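Local coordinates for acyl-CoA dehydrogenase (Geobacillus kaustophilus, PDB 2PG0), which binds FAD and probably uses it to introduce a double bond between the alpha and beta carbons of acyl thioesters, at residues A[57-62]-A[72-77]; A[296-301]-A[334-339]. All blocks are in the same frame, centred on the assembly; numbering follows the deposited sequence.

Contact 1. Residues A[57-62]-A[72-77]; sequences CPWVDE and AYSVVI
S74 OG, hydrogen-bonded to D96 OD1, comes obliquely up to the W59 indole, 4.2 Å from W59 CD1, as a packing contact. The indole has its own polar partner, NE1 of W59 being bound to the backbone O of N95, so the polar ends of both side chains are satisfied by neighbouring residues of helix 89-105. No hydrogen bond joins 57-62 to 72-77; the side chains meet by packing alone. P58 and I77 reach toward each other, with P58 CG at the corner of the pyrrolidine 4.0 Å from the end methyl, I77 CD1. The isoleucine holds CG1 anti to its carbonyl carbon (chi1 -73°) and is extended beyond it (chi2 165°), which carries CD1 out from the helix to the pyrrolidine. P58 and W59 are the middle residues of a type I beta turn, closed by V60 N to C57 O at 3.1 Å. The turn also folds V60 CG2 onto one indole face, 3.5 Å above its plane toward the rim, with C57 CB over the same face. Backbone hydrogen bonds of P58 to L67 and A69 tie the turn to the end of the loop leading into helix 71-84. All this lies in the helical N-terminal domain of the acyl-CoA dehydrogenase fold: W59 packs on T99 and A103 of helix 89-105, while I77 also touches F17 of helix 12-28.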
loop_
_atom_site.group_PDB
_atom_site.type_symbol
_atom_site.label_atom_id
_atom_site.label_comp_id
_atom_site.label_asym_id
_atom_site.label_seq_id
_atom_site.Cartn_x
_atom_site.Cartn_y
_atom_site.Cartn_z
ATOM N N CYS A 57 28.694 -13.367 25.111
ATOM C CA CYS A 57 29.463 -12.150 25.397
ATOM C C CYS A 57 30.901 -12.178 24.858
ATOM O O CYS A 57 31.839 -11.886 25.600
ATOM C CB CYS A 57 29.475 -11.883 26.905
ATOM S SG CYS A 57 27.846 -11.774 27.639
ATOM N N PRO A 58 31.081 -12.498 23.563
ATOM C CA PRO A 58 32.449 -12.688 23.060
ATOM C C PRO A 58 33.271 -11.390 23.035
ATOM O O PRO A 58 34.506 -11.434 22.982
ATOM C CB PRO A 58 32.226 -13.231 21.646
ATOM C CG PRO A 58 30.909 -12.686 21.242
ATOM C CD PRO A 58 30.076 -12.674 22.494
ATOM N N TRP A 59 32.578 -10.251 23.095
ATOM C CA TRP A 59 33.201 -8.921 23.089
ATOM C C TRP A 59 33.849 -8.564 24.429
ATOM O O TRP A 59 34.637 -7.617 24.509
ATOM C CB TRP A 59 32.155 -7.851 22.731
ATOM C CG TRP A 59 30.938 -7.936 23.607
ATOM C CD1 TRP A 59 29.781 -8.603 23.333
ATOM C CD2 TRP A 59 30.770 -7.361 24.910
ATOM N NE1 TRP A 59 28.901 -8.479 24.379
ATOM C CE2 TRP A 59 29.478 -7.717 25.358
ATOM C CE3 TRP A 59 31.582 -6.569 25.741
ATOM C CZ2 TRP A 59 28.978 -7.318 26.602
ATOM C CZ3 TRP A 59 31.078 -6.167 26.978
ATOM C CH2 TRP A 59 29.790 -6.542 27.393
ATOM N N VAL A 60 33.487 -9.301 25.479
ATOM C CA VAL A 60 34.016 -9.073 26.827
ATOM C C VAL A 60 35.545 -9.263 26.829
ATOM O O VAL A 60 36.078 -10.083 26.076
ATOM C CB VAL A 60 33.306 -9.990 27.870
ATOM C CG1 VAL A 60 34.084 -10.080 29.179
ATOM C CG2 VAL A 60 31.874 -9.495 28.139
ATOM N N ASP A 61 36.239 -8.477 27.650
ATOM C CA ASP A 61 37.701 -8.523 27.702
ATOM C C ASP A 61 38.200 -9.893 28.151
ATOM O O ASP A 61 37.534 -10.573 28.934
ATOM C CB ASP A 61 38.250 -7.439 28.636
ATOM C CG ASP A 61 39.741 -7.217 28.449
ATOM O OD1 ASP A 61 40.125 -6.534 27.472
ATOM O OD2 ASP A 61 40.529 -7.737 29.273
ATOM N N GLU A 62 39.376 -10.280 27.656
ATOM C CA GLU A 62 39.995 -11.565 28.000
ATOM C C GLU A 62 40.176 -11.778 29.506
ATOM O O GLU A 62 40.128 -12.916 29.983
ATOM C CB GLU A 62 41.330 -11.757 27.253
ATOM C CG GLU A 62 42.370 -10.654 27.485
ATOM C CD GLU A 62 43.646 -10.836 26.655
ATOM O OE1 GLU A 62 43.840 -11.915 26.050
ATOM O OE2 GLU A 62 44.459 -9.887 26.610
ATOM N N ALA A 72 31.027 -7.366 14.760
ATOM C CA ALA A 72 30.698 -8.237 13.627
ATOM C C ALA A 72 30.452 -9.684 14.070
ATOM O O ALA A 72 29.607 -10.374 13.488
ATOM C CB ALA A 72 31.766 -8.168 12.550
ATOM N N TYR A 73 31.175 -10.131 15.103
ATOM C CA TYR A 73 30.915 -11.450 15.691
ATOM C C TYR A 73 29.499 -11.536 16.250
ATOM O O TYR A 73 28.839 -12.560 16.090
ATOM C CB TYR A 73 31.941 -11.807 16.766
ATOM C CG TYR A 73 33.260 -12.228 16.184
ATOM C CD1 TYR A 73 33.497 -13.564 15.847
ATOM C CD2 TYR A 73 34.270 -11.293 15.955
ATOM C CE1 TYR A 73 34.721 -13.961 15.301
ATOM C CE2 TYR A 73 35.498 -11.678 15.406
ATOM C CZ TYR A 73 35.711 -13.015 15.085
ATOM O OH TYR A 73 36.916 -13.407 14.541
ATOM N N SER A 74 29.032 -10.461 16.884
ATOM C CA SER A 74 27.657 -10.439 17.407
ATOM C C SER A 74 26.618 -10.459 16.292
ATOM O O SER A 74 25.578 -11.107 16.426
ATOM C CB SER A 74 27.434 -9.234 18.321
ATOM O OG SER A 74 27.975 -9.483 19.608
ATOM N N VAL A 75 26.897 -9.747 15.200
ATOM C CA VAL A 75 26.026 -9.772 14.022
ATOM C C VAL A 75 25.877 -11.210 13.517
ATOM O O VAL A 75 24.763 -11.688 13.296
ATOM C CB VAL A 75 26.547 -8.854 12.894
ATOM C CG1 VAL A 75 25.674 -8.992 11.633
ATOM C CG2 VAL A 75 26.582 -7.401 13.371
ATOM N N VAL A 76 27.006 -11.903 13.368
ATOM C CA VAL A 76 26.991 -13.294 12.917
ATOM C C VAL A 76 26.165 -14.183 13.855
ATOM O O VAL A 76 25.314 -14.949 13.399
ATOM C CB VAL A 76 28.422 -13.862 12.754
ATOM C CG1 VAL A 76 28.372 -15.378 12.536
ATOM C CG2 VAL A 76 29.127 -13.167 11.582
ATOM N N ILE A 77 26.422 -14.076 15.160
ATOM C CA ILE A 77 25.718 -14.889 16.149
ATOM C C ILE A 77 24.212 -14.671 16.037
ATOM O O ILE A 77 23.439 -15.630 15.921
ATOM C CB ILE A 77 26.234 -14.627 17.595
ATOM C CG1 ILE A 77 27.625 -15.249 17.779
ATOM C CG2 ILE A 77 25.275 -15.207 18.641
ATOM C CD1 ILE A 77 28.375 -14.750 19.009
#

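Contact 2. Residues A[296-301]-A[334-339]; sequences TEIALG and KRVAAE
E297 and R335 join two successive antiparallel helices, 285-313 and 319-343, in the C-terminal helical bundle of the acyl-CoA dehydrogenase fold. Their salt bridge runs from R335 NH2 to E297 OE1 at 2.7 Å, and the hydrogen bond within it is nearly straight (N-H...O 167°). The carboxylate oxygen lies at the guanidinium edge, close to its plane, whereas NH2 meets OE1 from well above the carboxylate plane. The two flat groups are turned 71° apart, and a single nitrogen makes the bond: NE of R335 stays 3.4 Å from E297 OE1. The side chains cross at about a right angle. The glutamate runs out extended beyond CG, while the arginine turns about its CG-CD bond (chi3 -60°), which brings the NH2 edge of the guanidinium to the acid. Beside this polar pair the contact is apolar, I298 CD1 touching V336 CG2 at 4.3 Å; the CA atoms of these two residues are 8.9 Å apart, the closest CA pair across the two segments.

Farther out, W328 of the same chain packs against both E297 and R335, and W328 of the second subunit also lies on E297, placing the acid at a subunit interface. An alanine in place of E297 would probably leave the R335 guanidinium without this charged mate and free to turn away, and open a gap beside the two W328 side chains. Helix 237-273 flanks the apolar pair, with F264 on I298 and M263 on V336. One turn beyond R335, E339 ties the same two helices again, its OE1 making a salt bridge to NE of R290.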
loop_
_atom_site.group_PDB
_atom_site.type_symbol
_atom_site.label_atom_id
_atom_site.label_comp_id
_atom_site.label_asym_id
_atom_site.label_seq_id
_atom_site.Cartn_x
_atom_site.Cartn_y
_atom_site.Cartn_z
ATOM N N THR A 296 13.553 -7.346 -3.965
ATOM C CA THR A 296 13.964 -5.937 -4.027
ATOM C C THR A 296 13.965 -5.304 -2.632
ATOM O O THR A 296 14.949 -4.692 -2.210
ATOM C CB THR A 296 13.044 -5.130 -4.986
ATOM O OG1 THR A 296 13.128 -5.687 -6.302
ATOM C CG2 THR A 296 13.459 -3.659 -5.047
ATOM N N GLU A 297 12.857 -5.453 -1.917
ATOM C CA GLU A 297 12.746 -4.863 -0.588
ATOM C C GLU A 297 13.759 -5.489 0.377
ATOM O O GLU A 297 14.355 -4.790 1.204
ATOM C CB GLU A 297 11.309 -4.953 -0.077
ATOM C CG GLU A 297 10.313 -4.091 -0.889
ATOM C CD GLU A 297 8.962 -3.918 -0.191
ATOM O OE1 GLU A 297 8.798 -4.396 0.947
ATOM O OE2 GLU A 297 8.049 -3.308 -0.790
ATOM N N ILE A 298 13.970 -6.798 0.263
ATOM C CA ILE A 298 14.988 -7.468 1.088
ATOM C C ILE A 298 16.393 -6.896 0.809
ATOM O O ILE A 298 17.165 -6.638 1.746
ATOM C CB ILE A 298 14.924 -9.008 0.923
ATOM C CG1 ILE A 298 13.661 -9.540 1.622
ATOM C CG2 ILE A 298 16.229 -9.686 1.449
ATOM C CD1 ILE A 298 13.184 -10.914 1.162
ATOM N N ALA A 299 16.691 -6.658 -0.468
ATOM C CA ALA A 299 17.975 -6.089 -0.891
ATOM C C ALA A 299 18.162 -4.685 -0.304
ATOM O O ALA A 299 19.246 -4.337 0.181
ATOM C CB ALA A 299 18.051 -6.055 -2.421
ATOM N N LEU A 300 17.100 -3.882 -0.343
ATOM C CA LEU A 300 17.115 -2.557 0.274
ATOM C C LEU A 300 17.414 -2.600 1.772
ATOM O O LEU A 300 18.255 -1.844 2.260
ATOM C CB LEU A 300 15.783 -1.842 0.045
ATOM C CG LEU A 300 15.473 -1.363 -1.369
ATOM C CD1 LEU A 300 14.013 -0.995 -1.414
ATOM C CD2 LEU A 300 16.344 -0.167 -1.796
ATOM N N GLY A 301 16.723 -3.480 2.492
ATOM C CA GLY A 301 16.876 -3.594 3.939
ATOM C C GLY A 301 18.267 -4.086 4.292
ATOM O O GLY A 301 18.882 -3.591 5.239
ATOM N N LYS A 334 7.156 -8.220 8.054
ATOM C CA LYS A 334 5.737 -8.545 8.225
ATOM C C LYS A 334 5.045 -8.750 6.879
ATOM O O LYS A 334 4.261 -9.683 6.721
ATOM C CB LYS A 334 5.031 -7.471 9.065
ATOM C CG LYS A 334 5.307 -7.598 10.565
ATOM C CD LYS A 334 4.982 -6.305 11.333
ATOM C CE LYS A 334 3.508 -5.955 11.306
ATOM N NZ LYS A 334 3.284 -4.577 11.886
ATOM N N ARG A 335 5.367 -7.894 5.906
ATOM C CA ARG A 335 4.790 -7.998 4.569
ATOM C C ARG A 335 5.280 -9.259 3.874
ATOM O O ARG A 335 4.514 -9.959 3.225
ATOM C CB ARG A 335 5.135 -6.771 3.720
ATOM C CG ARG A 335 4.437 -5.494 4.171
ATOM C CD ARG A 335 4.489 -4.429 3.070
ATOM N NE ARG A 335 5.855 -4.061 2.707
ATOM C CZ ARG A 335 6.626 -3.219 3.397
ATOM N NH1 ARG A 335 6.175 -2.643 4.501
ATOM N NH2 ARG A 335 7.853 -2.944 2.976
ATOM N N VAL A 336 6.571 -9.536 4.008
ATOM C CA VAL A 336 7.131 -10.798 3.532
ATOM C C VAL A 336 6.371 -12.002 4.104
ATOM O O VAL A 336 5.993 -12.900 3.361
ATOM C CB VAL A 336 8.654 -10.874 3.809
ATOM C CG1 VAL A 336 9.186 -12.302 3.576
ATOM C CG2 VAL A 336 9.390 -9.858 2.926
ATOM N N ALA A 337 6.132 -12.002 5.416
ATOM C CA ALA A 337 5.450 -13.106 6.079
ATOM C C ALA A 337 4.037 -13.322 5.525
ATOM O O ALA A 337 3.636 -14.458 5.282
ATOM C CB ALA A 337 5.417 -12.881 7.594
ATOM N N ALA A 338 3.302 -12.228 5.307
ATOM C CA ALA A 338 1.945 -12.291 4.761
ATOM C C ALA A 338 1.924 -12.872 3.345
ATOM O O ALA A 338 1.057 -13.690 3.014
ATOM C CB ALA A 338 1.284 -10.898 4.781
ATOM N N GLU A 339 2.870 -12.431 2.517
ATOM C CA GLU A 339 3.043 -12.974 1.169
ATOM C C GLU A 339 3.406 -14.456 1.207
ATOM O O GLU A 339 2.840 -15.263 0.461
ATOM C CB GLU A 339 4.129 -12.190 0.419
ATOM C CG GLU A 339 3.676 -10.834 -0.063
ATOM C CD GLU A 339 2.786 -10.937 -1.282
ATOM O OE1 GLU A 339 3.330 -10.984 -2.398
ATOM O OE2 GLU A 339 1.544 -10.973 -1.121
#

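How the contacts relate
Contact 1 belongs to the N-terminal helical domain and contact 2 to the C-terminal bundle; their centres lie about 28 Å apart and their nearest atoms about 11 Å, and they hold no element in common. Contact 1 is buried and sets a loop turn against a helix through apolar groups, its polar ends being met by a third element, helix 89-105. Contact 2 is only partly buried and joins helix to helix, pairing opposite charges at its more open side with a hydrophobic touch alongside. No other subunit reaches 57-62 or 72-77, whereas both segments of contact 2 have neighbours in other copies, 296-301 meeting the second subunit and K334 touching Q342 of the third.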